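PDB 6IMP: RTX toxin RtxA from Vibrio vulnificus MO6-24/O, which is a MARTX toxin whose crystallised alpha/beta hydrolase domain probably serves as a hydrolytic effector in virulence. Local coordinates for residues Lys165-Pro169 against Ser170-Ile174; Pro206-Ser209 against Met210-Ile214; Phe237-Glu240 against Lys241-Gly245; Leu255-Asn258 against Glu259-Glu263; Leu268-Lys271 against Leu272-Gly276. All coordinates share one frame; numbering follows the deposited sequence.

Interactions 2 and 4 are mostly buried, interactions 3 and 5 partly so, and interaction 1 is a surface turn on the other side of the chain's centre from interaction 2, the two centres about 28 Å apart. Interactions 4 and 5 hold the start and the end of helix 260-274, and interaction 3 packs beside interaction 5 through Val-239 on Leu-268 and Leu-243 on Leu-272. Pro-208 of interaction 2 reaches all three neighbours: Val-239 through its carbonyl, Leu-261 and Leu-268 through its ring. Chemistry follows place: an Asx turn leads into a strand in interaction 1, serines precede helices in interactions 2 and 3, an aspartate meets a glycine in interaction 4, and a Schellman motif closes interaction 5.

Interaction 1 (Lys165-Pro169 against Ser170-Ile174); sequences KGIDP and SNIII
Asp-168 meets Ser-170 and Asn-171 with two different oxygens. Its OD1 accepts from Ser-170 N at 3.3 Å, through the anti lone pair and almost straight at 171°, which makes an Asx turn. CG is set anti to the backbone N (chi1 -162°), and this brings the carboxylate forward over the amide two residues on. The main-chain Asp-168 O takes Asn-171 N at 3.0 Å. One residue further, Pro-169 O takes Ile-172 N, also at 3.0 Å; both bonds span three residues and are of the 3-10 type, in keeping with the 3-10 geometry of Pro-169 and Asn-171. Beneath the polar turn, Ile-167 CG2 lies 3.8 Å from Ile-172 CG1, the two side chains crossing at about a right angle, and Ile-172 CD1 rests on Pro-169 CA. Phe-158 and Leu-161 of helix 147-164 cover Ile-172 further in, while the backbone of Asn-171 is also bonded to Lys-100 and Val-101. The turn thus delivers the chain from helix 147-164 into strand 172-177 of the alpha/beta hydrolase sheet. The amides of Ser-170, Asn-171 and Ile-172 each have an acceptor within the turn, so the exposed bend is held by its own oxygens over an apolar floor.

Interaction 2 (Pro206-Ser209 against Met210-Ile214); sequences PMPS and MTKAI
Ser-209 OG and Thr-211 OG1 lie 3.0 Å apart in a hydrogen bond that either hydroxyl could donate, at the point where helix 210-216 begins. Ser-209 occupies the N-cap, and its chi1 of 84° holds OG between the backbone N and the carbonyl carbon, facing the first turn; Lys-212 CB and CG pass beside it. Ser-209 O accepts from Ala-213 N at 3.0 Å and closes the first helical turn. Met-207 forms the apolar flank. Its chain runs straight to SD and then bends at chi3 (-70°), so that CE comes to rest 3.8 Å from both Ala-213 CB and Met-210 SD. The Pro-208 ring touches Lys-212, with CG of the proline 3.9 Å from CB of the lysine. In the next shell Phe-237 packs on both methionines, and Leu-261 and Leu-268 of helix 260-274 carry the proline ring. Lys-212 NZ turns away to a salt bridge with Glu-264. The backbone of Met-207 is bonded to that of Ser-178, which lies in a sequence resembling the nucleophile elbow of this fold. One buried serine therefore meets the helix start twice, its carbonyl bonded to the amide of Ala-213 and its hydroxyl paired with that of Thr-211, while thioether and methyl groups pack on the flank.

Interaction 3 (Phe237-Glu240 against Lys241-Gly245); sequences FSVE and KNLKG
Backbone bonds link Ser-238 and Glu-240 to the residues that follow them. Asn-242 N donates to Ser-238 O at 2.9 Å, fairly straight at 163°. Glu-240 O takes Leu-243 N at 3.1 Å, and Lys-244 N only weakly. The capping bond is made by a side chain: Ser-238 OG accepts from Lys-241 N at 3.1 Å and 169°, its hydroxyl swung anti to the backbone N (chi1 165°) so that it lies over the amide three residues ahead. CB of Lys-241 packs against the same serine, 3.6 Å from Ser-238 CB. Ser-238 is thus the N-cap of the short, weakly bonded helix 239-243, which follows helix 224-232 and precedes strand 252-256 in the chain of this alpha/beta hydrolase fold. Apolar contact joins Val-239 and Leu-243, which point the same way, side by side, with CG1 of the valine 3.7 Å from CD1 of the leucine. Both also press on helix 260-274, Val-239 on Leu-268 and Leu-243 on Leu-272. Polar ties reach other helices: Asn-242 ND2 is bonded to Tyr-151 OH, and Arg-189 NH1 holds the carbonyls of Lys-241 and Lys-244.

Interaction 4 (Leu255-Asn258 against Glu259-Glu263); sequences LTDN and EGLGE
Asp-257 O has two partners: CA of Gly-262 directs a C-H at it, 3.4 Å away and nearly straight at 164°, and Gln-283 NE2 donates a hydrogen bond to it. Having no side chain, Gly-262 can bring its backbone right up to the end of strand 252-256. The carboxylate of Asp-257 turns over the same glycine. With chi1 at 52°, CG sits between the backbone N and the carbonyl carbon, and the group folds back onto the first turn of helix 260-274, OD1 3.2 Å from Gly-262 CA and OD2 3.7 Å from Glu-259 CB. OD2 also lies 4.3 Å from Glu-259 OE1, the two carboxylate planes inclined by 67°. Around the bend Asn-258 OD1 comes 3.4 Å from Glu-259 CG. Thr-256 touches the glycine from the strand side, CB 3.6 Å from Gly-262 O, while its hydroxyl is bonded to Glu-266. Within the helix start, Glu-259 O accepts from Gly-262 N at 2.8 Å. This is the strand-to-helix step of the beta-alpha-beta unit 252-283. His-288 touches Asp-257, Glu-259 and Leu-261, and an aspartate at this place with a histidine beside it is consistent with the acid and base of an alpha/beta hydrolase catalytic triad, Ser-178 being the likely nucleophile. The acid side chain lies beside Gly-262, while the carbonyl of Asp-257, just past the strand, is tied through a C-H to the helix start and through an N-H to strand 282-283.

Interaction 5 (Leu268-Lys271 against Leu272-Gly276); sequences LRAK and LAIAG
Arg-269 bears the one flat side-chain group here, a guanidinium turned away from Leu-272 and Ala-273, so that neither of its faces meets residues 272-276; NH2 makes a salt bridge to Glu-266, and NH1 is bonded to the carbonyls of Leu-254 and Thr-280. What the arginine gives to the next turn is its carbonyl: Arg-269 O accepts from Ala-273 N at 3.1 Å and 173°. Leu-272 N bonds chiefly to Leu-268 O at 2.9 Å, with a weak branch to Arg-269 O. The segment is the last two turns of helix 260-274, in the beta-alpha-beta unit that runs from strand 252-256 to strand 282-283, and it ends in a Schellman motif. There Gly-276 takes a positive phi, Gly-276 N reaches back to Ala-273 O at 3.0 Å, and Tyr-277 N bonds to Leu-272 O. Before that the regular pattern runs on: Ile-274 N bonds to Ala-270 O at 2.9 Å, and Ala-275 N bonds to Lys-271 O from above the carbonyl plane, the backbone already starting to leave the helix. The buried side is leucine on leucine. Leu-268 and Leu-272 cross obliquely, and Tyr-277 and Val-279 touch Leu-272 from the loop beyond. CG of Leu-268 is anti to its own N (chi1 177°), which carries CD1 forward onto Leu-272. On the exposed side Ile-274 CD1 lies 4.3 Å from Ala-270 CB, and on the buried side Leu-268 CD1 stands 3.7 Å from Leu-272 CG.

Interaction 1 (Lys165-Pro169 against Ser170-Ile174)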
loop_
_atom_site.group_PDB
_atom_site.type_symbol
_atom_site.label_atom_id
_atom_site.label_comp_id
_atom_site.label_asym_id
_atom_site.label_seq_id
_atom_site.Cartn_x
_atom_site.Cartn_y
_atom_site.Cartn_z
ATOM N N LYS A 165 -7.804 -14.166 -11.900
ATOM C CA LYS A 165 -6.673 -15.116 -11.889
ATOM C C LYS A 165 -6.865 -16.311 -10.926
ATOM O O LYS A 165 -5.936 -17.098 -10.711
ATOM C CB LYS A 165 -5.363 -14.361 -11.596
ATOM C CG LYS A 165 -4.861 -13.521 -12.771
ATOM C CD LYS A 165 -3.865 -12.446 -12.343
ATOM C CE LYS A 165 -2.637 -12.388 -13.251
ATOM N NZ LYS A 165 -2.824 -11.561 -14.479
ATOM N N GLY A 166 -8.069 -16.450 -10.369
ATOM C CA GLY A 166 -8.492 -17.693 -9.700
ATOM C C GLY A 166 -7.759 -18.013 -8.410
ATOM O O GLY A 166 -7.942 -19.087 -7.826
ATOM N N ILE A 167 -6.971 -17.054 -7.942
ATOM C CA ILE A 167 -5.966 -17.309 -6.935
ATOM C C ILE A 167 -6.647 -17.524 -5.606
ATOM O O ILE A 167 -7.401 -16.667 -5.150
ATOM C CB ILE A 167 -4.992 -16.129 -6.816
ATOM C CG1 ILE A 167 -4.225 -15.974 -8.132
ATOM C CG2 ILE A 167 -4.055 -16.327 -5.625
ATOM C CD1 ILE A 167 -3.088 -14.978 -8.096
ATOM N N ASP A 168 -6.396 -18.676 -4.992
ATOM C CA ASP A 168 -6.898 -18.913 -3.650
ATOM C C ASP A 168 -6.263 -17.887 -2.715
ATOM O O ASP A 168 -5.061 -17.624 -2.817
ATOM C CB ASP A 168 -6.596 -20.325 -3.170
ATOM C CG ASP A 168 -7.469 -20.732 -1.984
ATOM O OD1 ASP A 168 -7.296 -20.159 -0.888
ATOM O OD2 ASP A 168 -8.344 -21.610 -2.153
ATOM N N PRO A 169 -7.071 -17.274 -1.829
ATOM C CA PRO A 169 -6.552 -16.197 -0.985
ATOM C C PRO A 169 -5.410 -16.577 -0.046
ATOM O O PRO A 169 -4.618 -15.710 0.331
ATOM C CB PRO A 169 -7.772 -15.772 -0.179
ATOM C CG PRO A 169 -8.920 -16.042 -1.075
ATOM C CD PRO A 169 -8.548 -17.283 -1.841
ATOM N N SER A 170 -5.313 -17.855 0.314
ATOM C CA SER A 170 -4.224 -18.326 1.173
ATOM C C SER A 170 -2.942 -18.656 0.389
ATOM O O SER A 170 -2.054 -19.334 0.897
ATOM C CB SER A 170 -4.685 -19.512 2.029
ATOM O OG SER A 170 -5.444 -19.063 3.148
ATOM N N ASN A 171 -2.839 -18.138 -0.831
ATOM C CA ASN A 171 -1.551 -17.963 -1.502
ATOM C C ASN A 171 -1.127 -16.494 -1.589
ATOM O O ASN A 171 -0.092 -16.177 -2.197
ATOM C CB ASN A 171 -1.617 -18.543 -2.906
ATOM C CG ASN A 171 -1.686 -20.046 -2.902
ATOM O OD1 ASN A 171 -2.442 -20.637 -2.133
ATOM N ND2 ASN A 171 -0.888 -20.679 -3.753
ATOM N N ILE A 172 -1.924 -15.604 -0.989
ATOM C CA ILE A 172 -1.693 -14.158 -1.097
ATOM C C ILE A 172 -1.156 -13.588 0.202
ATOM O O ILE A 172 -1.538 -14.026 1.288
ATOM C CB ILE A 172 -2.983 -13.390 -1.471
ATOM C CG1 ILE A 172 -3.540 -13.898 -2.805
ATOM C CG2 ILE A 172 -2.710 -11.887 -1.566
ATOM C CD1 ILE A 172 -4.956 -13.446 -3.095
ATOM N N ILE A 173 -0.277 -12.597 0.083
ATOM C CA ILE A 173 -0.004 -11.677 1.194
ATOM C C ILE A 173 -0.170 -10.219 0.779
ATOM O O ILE A 173 -0.133 -9.866 -0.418
ATOM C CB ILE A 173 1.399 -11.878 1.814
ATOM C CG1 ILE A 173 2.478 -11.881 0.721
ATOM C CG2 ILE A 173 1.417 -13.156 2.631
ATOM C CD1 ILE A 173 3.891 -11.734 1.240
ATOM N N ILE A 174 -0.361 -9.379 1.786
ATOM C CA ILE A 174 -0.603 -7.971 1.560
ATOM C C ILE A 174 0.608 -7.231 2.068
ATOM O O ILE A 174 0.889 -7.216 3.263
ATOM C CB ILE A 174 -1.915 -7.483 2.224
ATOM C CG1 ILE A 174 -3.089 -8.359 1.757
ATOM C CG2 ILE A 174 -2.201 -6.044 1.829
ATOM C CD1 ILE A 174 -4.378 -8.173 2.532
#

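Interaction 2 (Pro206-Ser209 against Met210-Ile214)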
loop_
_atom_site.group_PDB
_atom_site.type_symbol
_atom_site.label_atom_id
_atom_site.label_comp_id
_atom_site.label_asym_id
_atom_site.label_seq_id
_atom_site.Cartn_x
_atom_site.Cartn_y
_atom_site.Cartn_z
ATOM N N PRO A 206 4.958 1.090 8.178
ATOM C CA PRO A 206 3.627 1.653 8.107
ATOM C C PRO A 206 3.519 3.110 8.505
ATOM O O PRO A 206 4.346 3.626 9.261
ATOM C CB PRO A 206 2.863 0.828 9.137
ATOM C CG PRO A 206 3.894 0.510 10.140
ATOM C CD PRO A 206 5.037 0.112 9.270
ATOM N N MET A 207 2.429 3.720 8.047
ATOM C CA MET A 207 1.883 4.940 8.632
ATOM C C MET A 207 0.915 4.463 9.691
ATOM O O MET A 207 -0.068 3.815 9.355
ATOM C CB MET A 207 1.113 5.708 7.564
ATOM C CG MET A 207 0.109 6.706 8.097
ATOM S SD MET A 207 -0.858 7.427 6.768
ATOM C CE MET A 207 0.364 8.445 5.948
ATOM N N PRO A 208 1.192 4.741 10.976
ATOM C CA PRO A 208 0.289 4.154 11.956
ATOM C C PRO A 208 -1.009 4.892 12.015
ATOM O O PRO A 208 -2.024 4.335 12.409
ATOM C CB PRO A 208 1.036 4.349 13.258
ATOM C CG PRO A 208 1.732 5.653 13.061
ATOM C CD PRO A 208 2.200 5.608 11.625
ATOM N N SER A 209 -0.944 6.160 11.639
ATOM C CA SER A 209 -2.077 7.054 11.574
ATOM C C SER A 209 -1.562 8.239 10.771
ATOM O O SER A 209 -0.376 8.542 10.792
ATOM C CB SER A 209 -2.524 7.480 12.983
ATOM O OG SER A 209 -1.763 8.575 13.472
ATOM N N MET A 210 -2.436 8.903 10.060
ATOM C CA MET A 210 -2.027 10.085 9.330
ATOM C C MET A 210 -1.555 11.208 10.247
ATOM O O MET A 210 -0.658 11.971 9.891
ATOM C CB MET A 210 -3.180 10.571 8.488
ATOM C CG MET A 210 -2.903 11.875 7.774
ATOM S SD MET A 210 -1.727 11.627 6.457
ATOM C CE MET A 210 -2.762 10.735 5.303
ATOM N N THR A 211 -2.173 11.319 11.419
ATOM C CA THR A 211 -1.865 12.413 12.349
ATOM C C THR A 211 -0.408 12.258 12.805
ATOM O O THR A 211 0.403 13.189 12.716
ATOM C CB THR A 211 -2.821 12.407 13.568
ATOM O OG1 THR A 211 -2.527 11.290 14.419
ATOM C CG2 THR A 211 -4.282 12.314 13.120
ATOM N N LYS A 212 -0.075 11.027 13.178
ATOM C CA LYS A 212 1.250 10.671 13.664
ATOM C C LYS A 212 2.290 10.695 12.550
ATOM O O LYS A 212 3.476 10.907 12.798
ATOM C CB LYS A 212 1.197 9.305 14.344
ATOM C CG LYS A 212 0.442 9.362 15.670
ATOM C CD LYS A 212 0.165 7.987 16.265
ATOM C CE LYS A 212 0.615 7.887 17.722
ATOM N NZ LYS A 212 1.354 6.614 17.977
ATOM N N ALA A 213 1.834 10.510 11.319
ATOM C CA ALA A 213 2.680 10.704 10.158
ATOM C C ALA A 213 2.929 12.181 9.882
ATOM O O ALA A 213 4.047 12.568 9.541
ATOM C CB ALA A 213 2.055 10.042 8.945
ATOM N N ILE A 214 1.876 12.993 9.991
ATOM C CA ILE A 214 1.984 14.443 9.808
ATOM C C ILE A 214 2.893 15.024 10.893
ATOM O O ILE A 214 3.777 15.839 10.604
ATOM C CB ILE A 214 0.587 15.122 9.825
ATOM C CG1 ILE A 214 -0.102 14.906 8.465
ATOM C CG2 ILE A 214 0.696 16.625 10.108
ATOM C CD1 ILE A 214 -1.603 15.076 8.479
#

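Interaction 3 (Phe237-Glu240 against Lys241-Gly245)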
loop_
_atom_site.group_PDB
_atom_site.type_symbol
_atom_site.label_atom_id
_atom_site.label_comp_id
_atom_site.label_asym_id
_atom_site.label_seq_id
_atom_site.Cartn_x
_atom_site.Cartn_y
_atom_site.Cartn_z
ATOM N N PHE A 237 -6.689 6.638 8.395
ATOM C CA PHE A 237 -5.579 5.717 8.152
ATOM C C PHE A 237 -4.918 5.251 9.456
ATOM O O PHE A 237 -3.691 5.142 9.530
ATOM C CB PHE A 237 -4.509 6.363 7.256
ATOM C CG PHE A 237 -5.018 6.867 5.934
ATOM C CD1 PHE A 237 -5.237 5.992 4.876
ATOM C CD2 PHE A 237 -5.185 8.226 5.716
ATOM C CE1 PHE A 237 -5.668 6.460 3.646
ATOM C CE2 PHE A 237 -5.610 8.704 4.487
ATOM C CZ PHE A 237 -5.840 7.820 3.445
ATOM N N SER A 238 -5.729 4.981 10.481
ATOM C CA SER A 238 -5.223 4.356 11.704
ATOM C C SER A 238 -5.127 2.841 11.500
ATOM O O SER A 238 -6.125 2.190 11.178
ATOM C CB SER A 238 -6.126 4.674 12.897
ATOM O OG SER A 238 -5.845 3.819 13.997
ATOM N N VAL A 239 -3.918 2.296 11.669
ATOM C CA VAL A 239 -3.684 0.842 11.535
ATOM C C VAL A 239 -4.526 0.070 12.552
ATOM O O VAL A 239 -5.192 -0.908 12.211
ATOM C CB VAL A 239 -2.195 0.478 11.761
ATOM C CG1 VAL A 239 -2.000 -1.033 11.809
ATOM C CG2 VAL A 239 -1.322 1.079 10.675
ATOM N N GLU A 240 -4.428 0.512 13.806
ATOM C CA GLU A 240 -5.232 0.010 14.930
ATOM C C GLU A 240 -6.726 -0.064 14.584
ATOM O O GLU A 240 -7.334 -1.148 14.625
ATOM C CB GLU A 240 -5.025 0.931 16.147
ATOM C CG GLU A 240 -4.936 0.225 17.494
ATOM C CD GLU A 240 -4.456 1.151 18.605
ATOM O OE1 GLU A 240 -3.637 2.059 18.322
ATOM O OE2 GLU A 240 -4.892 0.969 19.764
ATOM N N LYS A 241 -7.288 1.089 14.215
ATOM C CA LYS A 241 -8.712 1.216 13.881
ATOM C C LYS A 241 -9.097 0.315 12.704
ATOM O O LYS A 241 -10.090 -0.415 12.767
ATOM C CB LYS A 241 -9.045 2.677 13.562
ATOM C CG LYS A 241 -10.509 2.966 13.237
ATOM C CD LYS A 241 -10.817 4.456 13.400
ATOM C CE LYS A 241 -11.832 4.968 12.389
ATOM N NZ LYS A 241 -13.160 4.314 12.543
ATOM N N ASN A 242 -8.284 0.346 11.650
ATOM C CA ASN A 242 -8.520 -0.471 10.464
ATOM C C ASN A 242 -8.309 -1.988 10.714
ATOM O O ASN A 242 -8.675 -2.815 9.872
ATOM C CB ASN A 242 -7.601 -0.026 9.319
ATOM C CG ASN A 242 -7.891 1.383 8.824
ATOM O OD1 ASN A 242 -8.261 2.281 9.590
ATOM N ND2 ASN A 242 -7.661 1.595 7.538
ATOM N N LEU A 243 -7.682 -2.350 11.836
ATOM C CA LEU A 243 -7.396 -3.769 12.139
ATOM C C LEU A 243 -8.498 -4.442 12.956
ATOM O O LEU A 243 -8.574 -5.680 12.994
ATOM C CB LEU A 243 -6.067 -3.909 12.890
ATOM C CG LEU A 243 -4.797 -4.131 12.070
ATOM C CD1 LEU A 243 -3.583 -4.191 12.996
ATOM C CD2 LEU A 243 -4.894 -5.403 11.240
ATOM N N LYS A 244 -9.318 -3.627 13.632
ATOM C CA LYS A 244 -10.343 -4.118 14.563
ATOM C C LYS A 244 -11.339 -5.003 13.849
ATOM O O LYS A 244 -12.040 -4.549 12.962
ATOM C CB LYS A 244 -11.106 -2.959 15.202
ATOM C CG LYS A 244 -10.301 -2.167 16.214
ATOM C CD LYS A 244 -11.166 -1.162 16.970
ATOM C CE LYS A 244 -11.954 -1.809 18.106
ATOM N NZ LYS A 244 -11.866 -1.013 19.367
ATOM N N GLY A 245 -11.404 -6.264 14.252
ATOM C CA GLY A 245 -12.356 -7.199 13.682
ATOM C C GLY A 245 -11.648 -8.104 12.717
ATOM O O GLY A 245 -12.267 -8.970 12.085
#

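Interaction 4 (Leu255-Asn258 against Glu259-Glu263)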
loop_
_atom_site.group_PDB
_atom_site.type_symbol
_atom_site.label_atom_id
_atom_site.label_comp_id
_atom_site.label_asym_id
_atom_site.label_seq_id
_atom_site.Cartn_x
_atom_site.Cartn_y
_atom_site.Cartn_z
ATOM N N LEU A 255 7.637 -4.489 10.071
ATOM C CA LEU A 255 8.991 -3.958 10.007
ATOM C C LEU A 255 8.960 -2.443 9.967
ATOM O O LEU A 255 8.415 -1.852 9.042
ATOM C CB LEU A 255 9.711 -4.514 8.784
ATOM C CG LEU A 255 9.598 -6.035 8.581
ATOM C CD1 LEU A 255 10.560 -6.480 7.499
ATOM C CD2 LEU A 255 9.872 -6.817 9.848
ATOM N N THR A 256 9.536 -1.820 10.982
ATOM C CA THR A 256 9.542 -0.363 11.085
ATOM C C THR A 256 10.903 0.228 10.754
ATOM O O THR A 256 11.920 -0.424 10.929
ATOM C CB THR A 256 9.167 0.093 12.499
ATOM O OG1 THR A 256 10.220 -0.236 13.411
ATOM C CG2 THR A 256 7.894 -0.578 12.947
ATOM N N ASP A 257 10.906 1.494 10.346
ATOM C CA ASP A 257 12.140 2.203 9.960
ATOM C C ASP A 257 12.821 2.824 11.184
ATOM O O ASP A 257 12.295 2.745 12.288
ATOM C CB ASP A 257 11.853 3.269 8.892
ATOM C CG ASP A 257 10.724 4.207 9.280
ATOM O OD1 ASP A 257 9.632 3.715 9.659
ATOM O OD2 ASP A 257 10.919 5.432 9.180
ATOM N N ASN A 258 14.012 3.398 10.993
ATOM C CA ASN A 258 14.839 3.862 12.124
ATOM C C ASN A 258 14.707 5.368 12.363
ATOM O O ASN A 258 15.486 5.958 13.117
ATOM C CB ASN A 258 16.318 3.468 11.933
ATOM C CG ASN A 258 17.018 4.250 10.814
ATOM O OD1 ASN A 258 16.462 5.194 10.228
ATOM N ND2 ASN A 258 18.257 3.859 10.521
ATOM N N GLU A 259 13.718 5.974 11.715
ATOM C CA GLU A 259 13.498 7.417 11.764
ATOM C C GLU A 259 12.196 7.653 12.528
ATOM O O GLU A 259 11.530 6.682 12.947
ATOM C CB GLU A 259 13.307 7.979 10.337
ATOM C CG GLU A 259 14.524 7.826 9.421
ATOM C CD GLU A 259 14.299 8.370 8.015
ATOM O OE1 GLU A 259 13.158 8.732 7.672
ATOM O OE2 GLU A 259 15.269 8.427 7.235
ATOM N N GLY A 260 11.853 8.934 12.720
ATOM C CA GLY A 260 10.720 9.356 13.560
ATOM C C GLY A 260 9.411 8.587 13.388
ATOM O O GLY A 260 8.770 8.206 14.374
ATOM N N LEU A 261 9.003 8.371 12.142
ATOM C CA LEU A 261 7.826 7.556 11.859
ATOM C C LEU A 261 7.903 6.168 12.515
ATOM O O LEU A 261 6.928 5.698 13.103
ATOM C CB LEU A 261 7.642 7.400 10.355
ATOM C CG LEU A 261 6.303 6.769 9.974
ATOM C CD1 LEU A 261 5.175 7.757 10.215
ATOM C CD2 LEU A 261 6.279 6.281 8.534
ATOM N N GLY A 262 9.073 5.538 12.422
ATOM C CA GLY A 262 9.261 4.146 12.836
ATOM C C GLY A 262 9.201 3.919 14.334
ATOM O O GLY A 262 8.927 2.805 14.787
ATOM N N GLU A 263 9.484 4.966 15.105
ATOM C CA GLU A 263 9.229 4.943 16.557
ATOM C C GLU A 263 7.750 4.705 16.834
ATOM O O GLU A 263 7.375 3.739 17.511
ATOM C CB GLU A 263 9.667 6.257 17.225
ATOM C CG GLU A 263 11.004 6.175 17.954
ATOM C CD GLU A 263 11.164 7.263 18.999
ATOM O OE1 GLU A 263 10.439 7.222 20.025
ATOM O OE2 GLU A 263 12.016 8.156 18.797
#

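Interaction 5 (Leu268-Lys271 against Leu272-Gly276)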
loop_
_atom_site.group_PDB
_atom_site.type_symbol
_atom_site.label_atom_id
_atom_site.label_comp_id
_atom_site.label_asym_id
_atom_site.label_seq_id
_atom_site.Cartn_x
_atom_site.Cartn_y
_atom_site.Cartn_z
ATOM N N LEU A 268 2.886 1.425 18.317
ATOM C CA LEU A 268 1.857 0.633 17.660
ATOM C C LEU A 268 2.100 -0.843 17.901
ATOM O O LEU A 268 1.211 -1.552 18.363
ATOM C CB LEU A 268 1.838 0.925 16.163
ATOM C CG LEU A 268 0.856 0.137 15.288
ATOM C CD1 LEU A 268 -0.554 0.148 15.860
ATOM C CD2 LEU A 268 0.855 0.691 13.868
ATOM N N ARG A 269 3.325 -1.286 17.627
ATOM C CA ARG A 269 3.717 -2.688 17.835
ATOM C C ARG A 269 3.310 -3.175 19.219
ATOM O O ARG A 269 2.733 -4.260 19.364
ATOM C CB ARG A 269 5.230 -2.869 17.655
ATOM C CG ARG A 269 5.815 -4.062 18.407
ATOM C CD ARG A 269 7.198 -4.414 17.902
ATOM N NE ARG A 269 7.113 -5.213 16.686
ATOM C CZ ARG A 269 7.702 -4.933 15.522
ATOM N NH1 ARG A 269 7.513 -5.747 14.502
ATOM N NH2 ARG A 269 8.478 -3.867 15.368
ATOM N N ALA A 270 3.648 -2.383 20.232
ATOM C CA ALA A 270 3.251 -2.686 21.598
ATOM C C ALA A 270 1.731 -2.863 21.678
ATOM O O ALA A 270 1.250 -3.981 21.864
ATOM C CB ALA A 270 3.732 -1.602 22.555
ATOM N N LYS A 271 0.982 -1.788 21.431
ATOM C CA LYS A 271 -0.494 -1.850 21.461
ATOM C C LYS A 271 -1.062 -3.113 20.790
ATOM O O LYS A 271 -2.099 -3.628 21.204
ATOM C CB LYS A 271 -1.114 -0.610 20.803
ATOM C CG LYS A 271 -0.756 0.705 21.470
ATOM C CD LYS A 271 -1.875 1.734 21.357
ATOM C CE LYS A 271 -1.592 2.961 22.218
ATOM N NZ LYS A 271 -2.006 4.232 21.560
ATOM N N LEU A 272 -0.393 -3.593 19.747
ATOM C CA LEU A 272 -0.932 -4.687 18.946
ATOM C C LEU A 272 -0.675 -6.065 19.599
ATOM O O LEU A 272 -1.573 -6.912 19.645
ATOM C CB LEU A 272 -0.400 -4.629 17.497
ATOM C CG LEU A 272 -0.830 -3.463 16.576
ATOM C CD1 LEU A 272 -0.585 -3.809 15.115
ATOM C CD2 LEU A 272 -2.292 -3.074 16.742
ATOM N N ALA A 273 0.539 -6.275 20.112
ATOM C CA ALA A 273 0.852 -7.478 20.913
ATOM C C ALA A 273 -0.065 -7.538 22.130
ATOM O O ALA A 273 -0.643 -8.587 22.457
ATOM C CB ALA A 273 2.308 -7.457 21.364
ATOM N N ILE A 274 -0.207 -6.377 22.763
ATOM C CA ILE A 274 -1.012 -6.199 23.965
ATOM C C ILE A 274 -2.453 -6.646 23.747
ATOM O O ILE A 274 -3.029 -7.316 24.595
ATOM C CB ILE A 274 -1.004 -4.722 24.412
ATOM C CG1 ILE A 274 0.379 -4.338 24.953
ATOM C CG2 ILE A 274 -2.058 -4.476 25.477
ATOM C CD1 ILE A 274 0.575 -2.845 25.130
ATOM N N ALA A 275 -3.023 -6.280 22.603
ATOM C CA ALA A 275 -4.416 -6.609 22.291
ATOM C C ALA A 275 -4.585 -8.014 21.691
ATOM O O ALA A 275 -5.666 -8.364 21.225
ATOM C CB ALA A 275 -5.000 -5.562 21.360
ATOM N N GLY A 276 -3.515 -8.805 21.686
ATOM C CA GLY A 276 -3.604 -10.229 21.363
ATOM C C GLY A 276 -3.365 -10.559 19.899
ATOM O O GLY A 276 -3.447 -11.729 19.512
#